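Local coordinates for protein FAD synthase (Thermoplasma volcanium GSS1, PDB 3GLV) that probably transfers the AMP portion of ATP to flavin mononucleotide, producing the coenzyme FAD and releasing diphosphate, with the help of a divalent metal cation, at residues A[59-62]-A[68-71]. Residues are numbered along the deposited sequence; the frame is centred on the assembly and turned at random.
Sequences LISE and RAIL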
ATOM      1  N   LEU A  59      -1.073  -3.853   6.694  1.00 22.64           N
ATOM      2  CA  LEU A  59      -0.709  -3.010   5.578  1.00 22.35           C
ATOM      3  C   LEU A  59      -1.215  -3.598   4.281  1.00 21.67           C
ATOM      4  O   LEU A  59      -1.852  -2.880   3.504  1.00 21.02           O
ATOM      5  CB  LEU A  59       0.801  -2.764   5.506  1.00 22.48           C
ATOM      6  CG  LEU A  59       1.288  -1.607   4.683  1.00 25.99           C
ATOM      7  CD1 LEU A  59       0.600  -0.226   4.983  1.00 24.73           C
ATOM      8  CD2 LEU A  59       2.842  -1.509   4.797  1.00 24.05           C
ATOM      9  N   ILE A  60      -0.978  -4.883   4.042  1.00 21.20           N
ATOM     10  CA  ILE A  60      -1.495  -5.547   2.806  1.00 20.68           C
ATOM     11  C   ILE A  60      -3.021  -5.327   2.622  1.00 19.81           C
ATOM     12  O   ILE A  60      -3.511  -5.118   1.523  1.00 19.31           O
ATOM     13  CB  ILE A  60      -1.163  -7.073   2.829  1.00 21.92           C
ATOM     14  CG1 ILE A  60       0.190  -7.317   2.179  1.00 22.41           C
ATOM     15  CG2 ILE A  60      -2.216  -7.920   2.096  1.00 21.00           C
ATOM     16  CD1 ILE A  60       0.217  -6.929   0.706  1.00 21.02           C
ATOM     17  N   SER A  61      -3.761  -5.322   3.732  1.00 20.17           N
ATOM     18  CA  SER A  61      -5.220  -5.160   3.726  1.00 21.02           C
ATOM     19  C   SER A  61      -5.642  -3.762   3.240  1.00 20.82           C
ATOM     20  O   SER A  61      -6.832  -3.523   2.975  1.00 21.14           O
ATOM     21  CB  SER A  61      -5.772  -5.332   5.157  1.00 20.37           C
ATOM     22  OG  SER A  61      -5.578  -6.704   5.484  1.00 27.44           O
ATOM     23  N   GLU A  62      -4.704  -2.831   3.186  1.00 20.88           N
ATOM     24  CA  GLU A  62      -5.044  -1.455   2.825  1.00 21.11           C
ATOM     25  C   GLU A  62      -4.955  -1.227   1.335  1.00 21.04           C
ATOM     26  O   GLU A  62      -5.259  -0.108   0.879  1.00 22.10           O
ATOM     27  CB  GLU A  62      -4.147  -0.454   3.591  1.00 20.87           C
ATOM     28  CG  GLU A  62      -4.431  -0.427   5.126  1.00 23.13           C
ATOM     29  CD  GLU A  62      -5.764   0.169   5.485  1.00 26.23           C
ATOM     30  OE1 GLU A  62      -6.283   0.994   4.695  1.00 25.07           O
ATOM     31  OE2 GLU A  62      -6.266  -0.133   6.597  1.00 25.99           O
ATOM     32  N   ARG A  68      -9.339  -9.609   0.810  1.00 25.37           N
ATOM     33  CA  ARG A  68      -9.160 -10.210   2.144  1.00 26.26           C
ATOM     34  C   ARG A  68      -7.734 -10.648   2.348  1.00 24.72           C
ATOM     35  O   ARG A  68      -7.091 -11.162   1.423  1.00 23.55           O
ATOM     36  CB  ARG A  68     -10.053 -11.447   2.321  1.00 26.65           C
ATOM     37  CG  ARG A  68     -11.425 -11.096   2.805  1.00 33.79           C
ATOM     38  CD  ARG A  68     -12.325 -12.334   2.887  1.00 39.72           C
ATOM     39  NE  ARG A  68     -11.712 -13.343   3.744  1.00 44.28           N
ATOM     40  CZ  ARG A  68     -11.485 -14.615   3.408  1.00 46.46           C
ATOM     41  NH1 ARG A  68     -11.823 -15.098   2.203  1.00 47.55           N
ATOM     42  NH2 ARG A  68     -10.911 -15.415   4.305  1.00 46.14           N
ATOM     43  N   ALA A  69      -7.263 -10.488   3.583  1.00 24.29           N
ATOM     44  CA  ALA A  69      -5.933 -10.930   3.945  1.00 24.03           C
ATOM     45  C   ALA A  69      -5.956 -11.698   5.221  1.00 23.74           C
ATOM     46  O   ALA A  69      -6.615 -11.300   6.196  1.00 23.13           O
ATOM     47  CB  ALA A  69      -4.973  -9.744   4.030  1.00 23.43           C
ATOM     48  N   ILE A  70      -5.226 -12.808   5.214  1.00 22.70           N
ATOM     49  CA  ILE A  70      -5.102 -13.664   6.364  1.00 22.75           C
ATOM     50  C   ILE A  70      -3.686 -14.147   6.621  1.00 22.67           C
ATOM     51  O   ILE A  70      -2.821 -14.228   5.717  1.00 22.41           O
ATOM     52  CB  ILE A  70      -6.048 -14.882   6.306  1.00 23.35           C
ATOM     53  CG1 ILE A  70      -5.731 -15.776   5.125  1.00 22.93           C
ATOM     54  CG2 ILE A  70      -7.565 -14.446   6.243  1.00 23.98           C
ATOM     55  CD1 ILE A  70      -6.443 -17.084   5.271  1.00 23.20           C
ATOM     56  N   LEU A  71      -3.439 -14.497   7.866  1.00 22.73           N
ATOM     57  CA  LEU A  71      -2.171 -15.125   8.218  1.00 24.83           C
ATOM     58  C   LEU A  71      -2.159 -16.595   7.740  1.00 25.40           C
ATOM     59  O   LEU A  71      -3.144 -17.320   7.840  1.00 25.08           O
ATOM     60  CB  LEU A  71      -1.936 -15.009   9.719  1.00 25.45           C
ATOM     61  CG  LEU A  71      -0.943 -13.966  10.283  1.00 28.87           C
ATOM     62  CD1 LEU A  71      -0.494 -12.899   9.359  1.00 23.51           C
ATOM     63  CD2 LEU A  71      -1.423 -13.367  11.643  1.00 32.36           C
TER
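Ser61 OG is hydrogen-bonded to the carbonyl O of Leu57, in helix 53-60, and rests against Ala69 CB, 3.4 Å away, a van der Waals contact. Its chi1 of -68° sets OG anti to the carbonyl carbon and beside the backbone N, where it reaches the carbonyl four residues back and still lies against the alanine methyl. Ala69 CB points toward 59-62 and has a second neighbour there: Ile60 CG2 lies 3.8 Å from Ala69 CB. That second touch is purely apolar. Ile60 offers the strand its CG2 branch alone; CG1 and CD1 lead away, and the side chain also packs on Leu14, Val34 and Phe11, the last probably part of the ATP site. No hydrogen bond crosses between 59-62 and 68-71, whose CA atoms come closest at Ser61 and Ala69, 5.8 Å apart. One turn earlier in helix 53-60, Leu57 also touches Ala69, while Arg68 and Ile70 pair through their backbones with strand 31-36. Helix 53-60 thus packs its C-terminal end on 68-71, an outermost strand of the parallel sheet within this chain, and belongs to the beta-alpha-beta crossover from 31-36 to 68-71 in the Rossmann-like fold of cytidylyltransferase-like nucleotidyltransferases.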